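Local coordinates for protein sphingomyelinase C (Streptomyces griseocarneus, PDB 7CNE) that belongs to the endonuclease/exonuclease/phosphatase family and has a DNase I-like fold, with two mixed beta-sheets flanked by helices, at residues F18-T22 with G23-N27; S156-A160 with G161-A165; N119-G123 with A124-S128; A65-A68 with D69-Y73; A202-A205 with S206-A209. All coordinates share one frame; numbering follows the deposited sequence.

Contact 1: F18-T22 with G23-N27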
loop_
_atom_site.group_PDB
_atom_site.type_symbol
_atom_site.label_atom_id
_atom_site.label_comp_id
_atom_site.label_asym_id
_atom_site.label_seq_id
_atom_site.Cartn_x
_atom_site.Cartn_y
_atom_site.Cartn_z
ATOM N N PHE A 18 7.122 -2.594 5.670
ATOM C CA PHE A 18 7.481 -3.557 6.717
ATOM C C PHE A 18 8.043 -2.854 7.960
ATOM O O PHE A 18 9.116 -3.190 8.475
ATOM C CB PHE A 18 8.467 -4.597 6.176
ATOM C CG PHE A 18 8.738 -5.732 7.125
ATOM C CD1 PHE A 18 7.689 -6.453 7.676
ATOM C CD2 PHE A 18 10.039 -6.076 7.466
ATOM C CE1 PHE A 18 7.932 -7.504 8.549
ATOM C CE2 PHE A 18 10.289 -7.132 8.338
ATOM C CZ PHE A 18 9.236 -7.840 8.882
ATOM N N LEU A 19 7.314 -1.848 8.440
ATOM C CA LEU A 19 7.723 -1.125 9.645
ATOM C C LEU A 19 6.832 -1.542 10.812
ATOM O O LEU A 19 5.963 -0.798 11.280
ATOM C CB LEU A 19 7.672 0.381 9.412
ATOM C CG LEU A 19 8.699 0.926 8.420
ATOM C CD1 LEU A 19 8.406 2.403 8.168
ATOM C CD2 LEU A 19 10.125 0.708 8.932
ATOM N N MET A 20 7.069 -2.769 11.276
ATOM C CA MET A 20 6.329 -3.279 12.417
ATOM C C MET A 20 6.678 -2.475 13.664
ATOM O O MET A 20 7.745 -1.854 13.761
ATOM C CB MET A 20 6.633 -4.761 12.635
ATOM C CG MET A 20 6.337 -5.625 11.408
ATOM S SD MET A 20 5.694 -7.282 11.761
ATOM C CE MET A 20 3.958 -6.915 11.999
ATOM N N SER A 21 5.755 -2.484 14.616
ATOM C CA SER A 21 5.947 -1.778 15.879
ATOM C C SER A 21 7.271 -2.165 16.526
ATOM O O SER A 21 7.610 -3.351 16.620
ATOM C CB SER A 21 4.774 -2.099 16.814
ATOM O OG SER A 21 5.177 -2.079 18.172
ATOM N N THR A 22 8.041 -1.156 16.945
ATOM C CA THR A 22 9.333 -1.437 17.550
ATOM C C THR A 22 9.214 -1.875 19.003
ATOM O O THR A 22 10.143 -2.492 19.515
ATOM C CB THR A 22 10.265 -0.225 17.465
ATOM O OG1 THR A 22 9.614 0.940 17.996
ATOM C CG2 THR A 22 10.699 0.024 16.003
ATOM N N GLY A 23 8.116 -1.550 19.683
ATOM C CA GLY A 23 7.926 -2.086 21.021
ATOM C C GLY A 23 7.784 -3.593 21.001
ATOM O O GLY A 23 8.359 -4.295 21.838
ATOM N N LEU A 24 7.038 -4.113 20.020
ATOM C CA LEU A 24 6.868 -5.555 19.849
ATOM C C LEU A 24 8.091 -6.205 19.215
ATOM O O LEU A 24 8.460 -7.330 19.576
ATOM C CB LEU A 24 5.633 -5.830 18.987
ATOM C CG LEU A 24 4.301 -5.361 19.583
ATOM C CD1 LEU A 24 3.127 -5.688 18.660
ATOM C CD2 LEU A 24 4.101 -5.976 20.963
ATOM N N TYR A 25 8.703 -5.534 18.233
ATOM C CA TYR A 25 9.781 -6.107 17.428
ATOM C C TYR A 25 10.954 -5.139 17.405
ATOM O O TYR A 25 11.141 -4.383 16.441
ATOM C CB TYR A 25 9.306 -6.415 16.011
ATOM C CG TYR A 25 8.136 -7.358 15.941
ATOM C CD1 TYR A 25 8.324 -8.736 16.022
ATOM C CD2 TYR A 25 6.844 -6.878 15.772
ATOM C CE1 TYR A 25 7.253 -9.613 15.946
ATOM C CE2 TYR A 25 5.765 -7.757 15.690
ATOM C CZ TYR A 25 5.983 -9.118 15.779
ATOM O OH TYR A 25 4.919 -9.983 15.694
ATOM N N PRO A 26 11.766 -5.126 18.462
ATOM C CA PRO A 26 12.826 -4.109 18.557
ATOM C C PRO A 26 13.993 -4.315 17.602
ATOM O O PRO A 26 14.796 -3.383 17.438
ATOM C CB PRO A 26 13.279 -4.209 20.023
ATOM C CG PRO A 26 12.854 -5.554 20.475
ATOM C CD PRO A 26 11.610 -5.899 19.708
ATOM N N ASN A 27 14.110 -5.470 16.947
ATOM C CA ASN A 27 15.314 -5.793 16.190
ATOM C C ASN A 27 15.059 -5.960 14.692
ATOM O O ASN A 27 15.759 -6.728 14.027
ATOM C CB ASN A 27 15.968 -7.048 16.764
ATOM C CG ASN A 27 16.380 -6.861 18.210
ATOM O OD1 ASN A 27 17.096 -5.916 18.537
ATOM N ND2 ASN A 27 15.904 -7.735 19.088
HETATM O O HOH W 1 5.865 0.472 19.151
#
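Between S21 and Y25 the backbone coils through a single helix-like turn, closed by the bond from Y25 N to S21 O at 2.9 Å with an angle of 144° at the hydrogen. The hydroxyl of the same serine adds a second tie. S21 OG takes a weak bond from L24 N at 3.3 Å, nearly straight at 169°, while the CG of L24 rests beside this oxygen. A water joins the hydroxyl to the turn as well, lying 2.8 Å from S21 OG and accepting from G23 N at 3.1 Å, so this hydroxyl has a weak backbone partner and a water. A serine whose carbonyl meets the N-H four residues on and whose hydroxyl meets the N-H three residues on fits the ST motif, here in the loop between strand 12-19 of the larger sheet and helix 30-39. M20 meets the ring of Y25. M20 CB approaches Y25 CD2 at 3.8 Å, and the thioether then bends round, with chi3 at 83°, to bring M20 SD to 4.4 Å from the centre of the Y25 ring. It arrives obliquely, in a Met-aromatic contact, although this methionine has two conformers and the description holds for one of them. S21 O lies near the plane of the ring, at its edge. P26 CB sits 3.6 Å from T22 O, whereas the hydroxyl of T22 bonds to D56. Q30, on the following helix, donates to the carbonyls of both M20 and Y25.

Contact 2: S156-A160 with G161-A165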
loop_
_atom_site.group_PDB
_atom_site.type_symbol
_atom_site.label_atom_id
_atom_site.label_comp_id
_atom_site.label_asym_id
_atom_site.label_seq_id
_atom_site.Cartn_x
_atom_site.Cartn_y
_atom_site.Cartn_z
ATOM N N SER A 156 -2.480 -17.152 8.867
ATOM C CA SER A 156 -2.605 -18.421 9.576
ATOM C C SER A 156 -3.962 -18.578 10.247
ATOM O O SER A 156 -4.486 -19.696 10.338
ATOM C CB SER A 156 -1.493 -18.515 10.623
ATOM O OG SER A 156 -1.109 -19.858 10.833
ATOM N N GLY A 157 -4.532 -17.481 10.744
ATOM C CA GLY A 157 -5.799 -17.487 11.442
ATOM C C GLY A 157 -7.014 -17.528 10.554
ATOM O O GLY A 157 -8.136 -17.642 11.057
ATOM N N CYS A 158 -6.830 -17.434 9.240
ATOM C CA CYS A 158 -7.934 -17.564 8.305
ATOM C C CYS A 158 -8.156 -19.036 7.986
ATOM O O CYS A 158 -7.201 -19.802 7.857
ATOM C CB CYS A 158 -7.654 -16.788 7.018
ATOM S SG CYS A 158 -7.447 -14.995 7.241
ATOM N N ALA A 159 -9.422 -19.425 7.860
ATOM C CA ALA A 159 -9.738 -20.754 7.359
ATOM C C ALA A 159 -9.367 -20.847 5.883
ATOM O O ALA A 159 -9.165 -19.836 5.205
ATOM C CB ALA A 159 -11.223 -21.071 7.564
ATOM N N ALA A 160 -9.256 -22.081 5.386
ATOM C CA ALA A 160 -8.948 -22.285 3.974
ATOM C C ALA A 160 -9.940 -21.528 3.094
ATOM O O ALA A 160 -11.158 -21.633 3.271
ATOM C CB ALA A 160 -8.960 -23.776 3.631
ATOM N N GLY A 161 -9.411 -20.728 2.168
ATOM C CA GLY A 161 -10.222 -19.903 1.297
ATOM C C GLY A 161 -10.765 -18.633 1.919
ATOM O O GLY A 161 -11.243 -17.757 1.181
ATOM N N GLU A 162 -10.701 -18.488 3.244
ATOM C CA GLU A 162 -11.330 -17.337 3.884
ATOM C C GLU A 162 -10.617 -16.029 3.540
ATOM O O GLU A 162 -11.269 -14.994 3.365
ATOM C CB GLU A 162 -11.378 -17.527 5.398
ATOM C CG GLU A 162 -12.356 -16.564 6.071
ATOM C CD GLU A 162 -12.431 -16.756 7.575
ATOM O OE1 GLU A 162 -11.559 -17.459 8.126
ATOM O OE2 GLU A 162 -13.359 -16.197 8.201
ATOM N N ALA A 163 -9.284 -16.051 3.456
ATOM C CA ALA A 163 -8.536 -14.839 3.124
ATOM C C ALA A 163 -8.941 -14.293 1.759
ATOM O O ALA A 163 -9.201 -13.094 1.611
ATOM C CB ALA A 163 -7.030 -15.116 3.172
ATOM N N ALA A 164 -8.986 -15.158 0.742
ATOM C CA ALA A 164 -9.404 -14.723 -0.586
ATOM C C ALA A 164 -10.851 -14.243 -0.583
ATOM O O ALA A 164 -11.186 -13.253 -1.246
ATOM C CB ALA A 164 -9.228 -15.855 -1.599
ATOM N N ALA A 165 -11.723 -14.934 0.155
ATOM C CA ALA A 165 -13.115 -14.499 0.238
ATOM C C ALA A 165 -13.219 -13.101 0.837
ATOM O O ALA A 165 -14.013 -12.276 0.374
ATOM C CB ALA A 165 -13.931 -15.493 1.063
HETATM O O HOH W 2 -11.219 -17.064 10.854
HETATM O O HOH W 3 -7.423 -18.315 3.830
#
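The carboxylate of E162 is the flat group in this turn: at its edge the N-H of A159 meets OE1, and over one face lies CB of C122, from another loop. The bond from A159 N to E162 OE1 is 2.9 Å long and nearly straight at 165°, and it uses the anti lone pair, the one pointing away from OE2. A water that also donates to G157 O reaches the same oxygen, at 2.8 Å from E162 OE1. E162 CG stands anti to the backbone N (chi1 -164°) and the chain beyond it is extended, which carries the carboxylate back along the incoming loop. In return E162 N donates to A159 O at 2.8 Å, from well above the carbonyl plane. This bond closes a type II beta-turn over A160 and G161, with glycine at the position of positive phi and at the N-cap of the helix. A second water gives its hydrogen to A159 O at 2.7 Å and accepts from A163 N, serving the next N-H of the first helical turn. C158 SG packs 4.1 Å from A163 CB. The turn thus leads from the loop after strand 142-150 into helix 162-180, and the disulfide from C158 to C122 ties it to the loop joining strands 110-117 and 131-139.

Contact 3: N119-G123 with A124-S128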
loop_
_atom_site.group_PDB
_atom_site.type_symbol
_atom_site.label_atom_id
_atom_site.label_comp_id
_atom_site.label_asym_id
_atom_site.label_seq_id
_atom_site.Cartn_x
_atom_site.Cartn_y
_atom_site.Cartn_z
ATOM N N ASN A 119 -14.969 -3.854 6.486
ATOM C CA ASN A 119 -16.041 -4.575 7.163
ATOM C C ASN A 119 -15.779 -6.070 7.231
ATOM O O ASN A 119 -16.387 -6.754 8.066
ATOM C CB ASN A 119 -17.377 -4.326 6.453
ATOM C CG ASN A 119 -17.810 -2.887 6.529
ATOM O OD1 ASN A 119 -17.494 -2.190 7.493
ATOM N ND2 ASN A 119 -18.541 -2.424 5.512
ATOM N N ASP A 120 -14.888 -6.584 6.381
ATOM C CA ASP A 120 -14.619 -8.013 6.266
ATOM C C ASP A 120 -13.124 -8.264 6.380
ATOM O O ASP A 120 -12.332 -7.624 5.677
ATOM C CB ASP A 120 -15.131 -8.562 4.924
ATOM C CG ASP A 120 -16.623 -8.347 4.734
ATOM O OD1 ASP A 120 -17.005 -7.276 4.229
ATOM O OD2 ASP A 120 -17.411 -9.259 5.078
ATOM N N ALA A 121 -12.742 -9.207 7.243
ATOM C CA ALA A 121 -11.343 -9.583 7.422
ATOM C C ALA A 121 -11.293 -10.834 8.289
ATOM O O ALA A 121 -12.246 -11.140 9.006
ATOM C CB ALA A 121 -10.527 -8.454 8.062
ATOM N N CYS A 122 -10.166 -11.546 8.220
ATOM C CA CYS A 122 -9.981 -12.784 8.967
ATOM C C CYS A 122 -8.566 -12.843 9.527
ATOM O O CYS A 122 -7.685 -12.067 9.146
ATOM C CB CYS A 122 -10.265 -14.026 8.107
ATOM S SG CYS A 122 -9.236 -14.209 6.611
ATOM N N GLY A 123 -8.359 -13.795 10.439
ATOM C CA GLY A 123 -7.061 -13.955 11.060
ATOM C C GLY A 123 -6.643 -12.688 11.768
ATOM O O GLY A 123 -7.460 -11.992 12.379
ATOM N N ALA A 124 -5.353 -12.356 11.648
ATOM C CA ALA A 124 -4.801 -11.197 12.342
ATOM C C ALA A 124 -5.390 -9.892 11.834
ATOM O O ALA A 124 -5.532 -8.934 12.606
ATOM C CB ALA A 124 -3.279 -11.167 12.189
ATOM N N ASP A 125 -5.725 -9.824 10.542
ATOM C CA ASP A 125 -6.228 -8.583 9.965
ATOM C C ASP A 125 -7.519 -8.121 10.641
ATOM O O ASP A 125 -7.777 -6.915 10.743
ATOM C CB ASP A 125 -6.474 -8.762 8.465
ATOM C CG ASP A 125 -5.228 -9.187 7.705
ATOM O OD1 ASP A 125 -4.509 -10.115 8.174
ATOM O OD2 ASP A 125 -4.992 -8.608 6.619
ATOM N N TRP A 126 -8.372 -9.060 11.050
ATOM C CA TRP A 126 -9.651 -8.678 11.649
ATOM C C TRP A 126 -9.448 -7.849 12.908
ATOM O O TRP A 126 -10.174 -6.876 13.142
ATOM C CB TRP A 126 -10.480 -9.920 11.974
ATOM C CG TRP A 126 -11.735 -9.632 12.776
ATOM C CD1 TRP A 126 -11.932 -9.864 14.111
ATOM C CD2 TRP A 126 -12.965 -9.079 12.284
ATOM N NE1 TRP A 126 -13.202 -9.476 14.482
ATOM C CE2 TRP A 126 -13.858 -8.995 13.380
ATOM C CE3 TRP A 126 -13.399 -8.643 11.027
ATOM C CZ2 TRP A 126 -15.157 -8.490 13.254
ATOM C CZ3 TRP A 126 -14.691 -8.139 10.904
ATOM C CH2 TRP A 126 -15.552 -8.072 12.012
ATOM N N TRP A 127 -8.470 -8.219 13.730
ATOM C CA TRP A 127 -8.318 -7.609 15.044
ATOM C C TRP A 127 -7.687 -6.228 14.987
ATOM O O TRP A 127 -7.615 -5.555 16.019
ATOM C CB TRP A 127 -7.512 -8.556 15.948
ATOM C CG TRP A 127 -8.226 -9.868 16.022
ATOM C CD1 TRP A 127 -7.871 -11.037 15.416
ATOM C CD2 TRP A 127 -9.480 -10.109 16.666
ATOM N NE1 TRP A 127 -8.821 -12.008 15.670
ATOM C CE2 TRP A 127 -9.815 -11.461 16.439
ATOM C CE3 TRP A 127 -10.344 -9.318 17.430
ATOM C CZ2 TRP A 127 -10.974 -12.039 16.956
ATOM C CZ3 TRP A 127 -11.495 -9.898 17.945
ATOM C CH2 TRP A 127 -11.798 -11.241 17.700
ATOM N N SER A 128 -7.268 -5.770 13.815
ATOM C CA SER A 128 -6.637 -4.468 13.689
ATOM C C SER A 128 -7.486 -3.579 12.783
ATOM O O SER A 128 -8.430 -4.037 12.135
ATOM C CB SER A 128 -5.200 -4.616 13.169
ATOM O OG SER A 128 -5.176 -5.036 11.823
#
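The carbonyl oxygen of G123 is approached by two consecutive tryptophans: W126 N gives it a weak bond of 3.3 Å, bent to 139°, and W127 CD1 lies 3.2 Å from the same G123 O. One residue earlier, C122 O receives D125 N, again weakly. G123, with positive phi, is the second residue of this turn from C122 to D125, which is close to type II'. With chi1 at 172° the indole of W126 is directed away from its own N-H and back along the incoming chain. Its six-membered ring then runs alongside the backbone, with W126 CE3 3.4 Å from A121 O and, at the ring edge and near its plane, W126 CZ3 3.6 Å from N119 O. A121 CB packs 3.7 Å from W126 CA. The two indoles meet edge to face, W126 CD1 standing 3.4 Å above the centre of the W127 ring. D125 OD1 is hydrogen-bonded to S153. A bound EPE molecule, probably from the crystallisation liquor, lies beside W127 and bonds to the carbonyls of D125 and W126. This is an irregular, helix-like loop between strands 110-117 and 131-139 of the six-stranded sheet in a DNase I-like fold.

Contact 4: A65-A68 with D69-Y73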
loop_
_atom_site.group_PDB
_atom_site.type_symbol
_atom_site.label_atom_id
_atom_site.label_comp_id
_atom_site.label_asym_id
_atom_site.label_seq_id
_atom_site.Cartn_x
_atom_site.Cartn_y
_atom_site.Cartn_z
ATOM N N ALA A 65 7.716 12.889 8.077
ATOM C CA ALA A 65 8.459 14.144 8.190
ATOM C C ALA A 65 9.580 14.224 7.159
ATOM O O ALA A 65 9.785 15.274 6.539
ATOM C CB ALA A 65 9.029 14.307 9.601
ATOM N N ALA A 66 10.320 13.130 6.962
ATOM C CA ALA A 66 11.408 13.157 5.987
ATOM C C ALA A 66 10.883 13.401 4.580
ATOM O O ALA A 66 11.579 14.008 3.755
ATOM C CB ALA A 66 12.200 11.851 6.045
ATOM N N ALA A 67 9.654 12.961 4.303
ATOM C CA ALA A 67 9.029 13.095 2.994
ATOM C C ALA A 67 8.334 14.436 2.786
ATOM O O ALA A 67 7.908 14.716 1.661
ATOM C CB ALA A 67 8.009 11.962 2.797
ATOM N N ALA A 68 8.209 15.268 3.829
ATOM C CA ALA A 68 7.289 16.406 3.755
ATOM C C ALA A 68 7.742 17.457 2.747
ATOM O O ALA A 68 6.902 18.163 2.180
ATOM C CB ALA A 68 7.119 17.054 5.128
ATOM N N ASP A 69 9.052 17.590 2.527
ATOM C CA ASP A 69 9.540 18.556 1.544
ATOM C C ASP A 69 9.067 18.204 0.134
ATOM O O ASP A 69 8.582 19.070 -0.608
ATOM C CB ASP A 69 11.071 18.642 1.621
ATOM C CG ASP A 69 11.776 17.297 1.305
ATOM O OD1 ASP A 69 11.174 16.203 1.489
ATOM O OD2 ASP A 69 12.953 17.334 0.865
ATOM N N ARG A 70 9.189 16.934 -0.250
ATOM C CA ARG A 70 8.776 16.489 -1.579
ATOM C C ARG A 70 7.289 16.153 -1.660
ATOM O O ARG A 70 6.687 16.305 -2.728
ATOM C CB ARG A 70 9.603 15.265 -2.004
ATOM C CG ARG A 70 11.133 15.474 -1.985
ATOM C CD ARG A 70 11.888 14.153 -1.693
ATOM N NE ARG A 70 11.992 13.889 -0.251
ATOM C CZ ARG A 70 12.698 12.901 0.307
ATOM N NH1 ARG A 70 13.388 12.048 -0.443
ATOM N NH2 ARG A 70 12.718 12.770 1.630
ATOM N N TYR A 71 6.679 15.698 -0.563
ATOM C CA TYR A 71 5.265 15.310 -0.528
ATOM C C TYR A 71 4.598 16.004 0.648
ATOM O O TYR A 71 4.375 15.390 1.699
ATOM C CB TYR A 71 5.119 13.789 -0.424
ATOM C CG TYR A 71 5.918 13.080 -1.490
ATOM C CD1 TYR A 71 5.488 13.070 -2.805
ATOM C CD2 TYR A 71 7.125 12.463 -1.194
ATOM C CE1 TYR A 71 6.219 12.431 -3.791
ATOM C CE2 TYR A 71 7.863 11.818 -2.175
ATOM C CZ TYR A 71 7.397 11.804 -3.471
ATOM O OH TYR A 71 8.116 11.170 -4.461
ATOM N N PRO A 72 4.242 17.283 0.497
ATOM C CA PRO A 72 3.792 18.062 1.664
ATOM C C PRO A 72 2.402 17.710 2.156
ATOM O O PRO A 72 2.068 18.050 3.292
ATOM C CB PRO A 72 3.830 19.515 1.157
ATOM C CG PRO A 72 4.620 19.483 -0.124
ATOM C CD PRO A 72 4.346 18.123 -0.708
ATOM N N TYR A 73 1.562 17.097 1.341
ATOM C CA TYR A 73 0.166 16.886 1.695
ATOM C C TYR A 73 -0.028 15.412 2.018
ATOM O O TYR A 73 0.191 14.545 1.160
ATOM C CB TYR A 73 -0.739 17.357 0.559
ATOM C CG TYR A 73 -0.416 18.786 0.130
ATOM C CD1 TYR A 73 -0.924 19.866 0.841
ATOM C CD2 TYR A 73 0.402 19.048 -0.980
ATOM C CE1 TYR A 73 -0.638 21.172 0.471
ATOM C CE2 TYR A 73 0.699 20.362 -1.365
ATOM C CZ TYR A 73 0.168 21.417 -0.628
ATOM O OH TYR A 73 0.441 22.721 -0.972
#
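R70 folds back so that its guanidinium presents an edge to the carbonyl of A66. R70 NH2 donates to A66 O at 2.7 Å, and that oxygen lies within 1° of the guanidinium plane, whereas the nitrogen stands well above the plane of the carbonyl. The bend at chi3 (-85°) makes this return possible. The carboxylate of D69, the residue before, meets the same guanidinium: D69 OD1 approaches R70 NE at 3.0 Å in a salt bridge, on the syn side but 25° out of the carboxylate plane. D69 has two conformers, and the bridge holds for one of them. The same D69 OD1 also takes a weak bond from R70 N. R70 thus takes up a carbonyl near the C-terminal end of helix 57-66 as the chain leaves it for the edge strand 73-74 of the seven-stranded sheet, and its NH1 reaches further, to A38 and Q44. The Y71 ring turns one face to R70 CB, which lies 3.8 Å above the ring plane toward its rim. Y71 CD2 leans on A67 CB at 4.1 Å, and Y71 N donates to A67 O at 2.7 Å. Y71 OH is held by F43 and N46. P72 CA makes a CH···O contact with A68 O at 3.2 Å.

Contact 5: A202-A205 with S206-A209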
loop_
_atom_site.group_PDB
_atom_site.type_symbol
_atom_site.label_atom_id
_atom_site.label_comp_id
_atom_site.label_asym_id
_atom_site.label_seq_id
_atom_site.Cartn_x
_atom_site.Cartn_y
_atom_site.Cartn_z
ATOM N N ALA A 202 -5.197 -16.986 -10.725
ATOM C CA ALA A 202 -6.566 -16.743 -11.175
ATOM C C ALA A 202 -7.252 -15.636 -10.377
ATOM O O ALA A 202 -8.172 -14.988 -10.888
ATOM C CB ALA A 202 -7.388 -18.033 -11.083
ATOM N N GLU A 203 -6.835 -15.413 -9.127
ATOM C CA GLU A 203 -7.441 -14.356 -8.319
ATOM C C GLU A 203 -7.178 -12.961 -8.891
ATOM O O GLU A 203 -7.947 -12.036 -8.609
ATOM C CB GLU A 203 -6.940 -14.451 -6.866
ATOM C CG GLU A 203 -7.637 -13.491 -5.895
ATOM C CD GLU A 203 -7.141 -13.611 -4.455
ATOM O OE1 GLU A 203 -7.771 -12.992 -3.578
ATOM O OE2 GLU A 203 -6.131 -14.309 -4.200
ATOM N N TYR A 204 -6.132 -12.791 -9.708
ATOM C CA TYR A 204 -5.904 -11.504 -10.366
ATOM C C TYR A 204 -7.142 -11.041 -11.124
ATOM O O TYR A 204 -7.587 -9.898 -10.973
ATOM C CB TYR A 204 -4.706 -11.607 -11.314
ATOM C CG TYR A 204 -4.497 -10.400 -12.196
ATOM C CD1 TYR A 204 -3.976 -9.215 -11.682
ATOM C CD2 TYR A 204 -4.806 -10.442 -13.554
ATOM C CE1 TYR A 204 -3.773 -8.096 -12.504
ATOM C CE2 TYR A 204 -4.600 -9.329 -14.384
ATOM C CZ TYR A 204 -4.090 -8.167 -13.853
ATOM O OH TYR A 204 -3.879 -7.070 -14.675
ATOM N N ALA A 205 -7.726 -11.927 -11.935
ATOM C CA ALA A 205 -8.900 -11.539 -12.711
ATOM C C ALA A 205 -10.106 -11.252 -11.817
ATOM O O ALA A 205 -10.905 -10.364 -12.124
ATOM C CB ALA A 205 -9.239 -12.620 -13.744
ATOM N N SER A 206 -10.277 -11.992 -10.720
ATOM C CA SER A 206 -11.421 -11.670 -9.866
ATOM C C SER A 206 -11.197 -10.366 -9.099
ATOM O O SER A 206 -12.158 -9.638 -8.825
ATOM C CB SER A 206 -11.740 -12.827 -8.917
ATOM O OG SER A 206 -10.650 -13.131 -8.067
ATOM N N MET A 207 -9.944 -10.043 -8.767
ATOM C CA MET A 207 -9.657 -8.736 -8.174
ATOM C C MET A 207 -10.106 -7.602 -9.096
ATOM O O MET A 207 -10.795 -6.669 -8.660
ATOM C CB MET A 207 -8.163 -8.625 -7.861
ATOM C CG MET A 207 -7.729 -7.249 -7.377
ATOM S SD MET A 207 -5.940 -7.145 -7.295
ATOM C CE MET A 207 -5.556 -6.846 -9.038
ATOM N N LEU A 208 -9.733 -7.672 -10.381
ATOM C CA LEU A 208 -10.157 -6.662 -11.350
ATOM C C LEU A 208 -11.674 -6.512 -11.368
ATOM O O LEU A 208 -12.202 -5.397 -11.388
ATOM C CB LEU A 208 -9.654 -7.027 -12.748
ATOM C CG LEU A 208 -8.145 -7.072 -13.013
ATOM C CD1 LEU A 208 -7.923 -7.453 -14.454
ATOM C CD2 LEU A 208 -7.494 -5.715 -12.685
ATOM N N ALA A 209 -12.392 -7.635 -11.382
ATOM C CA ALA A 209 -13.850 -7.578 -11.438
ATOM C C ALA A 209 -14.438 -7.053 -10.133
ATOM O O ALA A 209 -15.390 -6.266 -10.150
ATOM C CB ALA A 209 -14.413 -8.964 -11.767
#
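E203 O accepts two hydrogen bonds, from M207 N and S206 OG. M207 N reaches E203 O at 2.8 Å, nearly along the C=O axis, while S206 OG donates to E203 O at 3.0 Å from the side, with a C=O to donor angle of only 109°. The serine can do this because its hydroxyl sits between backbone N and carbonyl carbon (chi1 60°), folded back on the previous turn and satisfied without leaving the helix. L208 N to Y204 O at 3.1 Å and A209 N to A205 O at 3.2 Å continue the series of i to i+4 bonds. These are the first turns of alpha-helix 203-211, which follows strand 188-192 and precedes strand 218-221 in the chain of this DNase I-like fold, and packs on strand 247-251. Apolar contacts gather round the Y204 ring. L208 CG stands 4.3 Å above one of its faces, displaced toward the rim, and L208 CD1 approaches Y204 CE2 at 3.8 Å. M207 runs out extended as far as its sulfur, and only the methyl turns aside (chi3 80°), coming in obliquely with M207 CE 3.9 Å from Y204 CD1. Both apolar side chains also lean on L250. E203 OE1 forms a salt bridge with R167 of helix 162-180.

How the contacts relate
Along the chain the order is contact 1, 4, 3, 2, 5. Contacts 1 and 4 border the seven-stranded sheet, after strand 12-19 and before edge strand 73-74, with centres about 23 Å apart. The other three belong to the side of the six-stranded sheet. Contacts 3 and 2 are close neighbours, their centres about 10 Å apart, and a disulfide makes one covalent unit of loops well separated in sequence. Contact 5 lies about 17 Å from contact 2, centre to centre, and touches it through A164 and E203, where helices 162-180 and 203-211 meet. Contact 4 lies across the molecule's centre from contacts 2, 3 and 5.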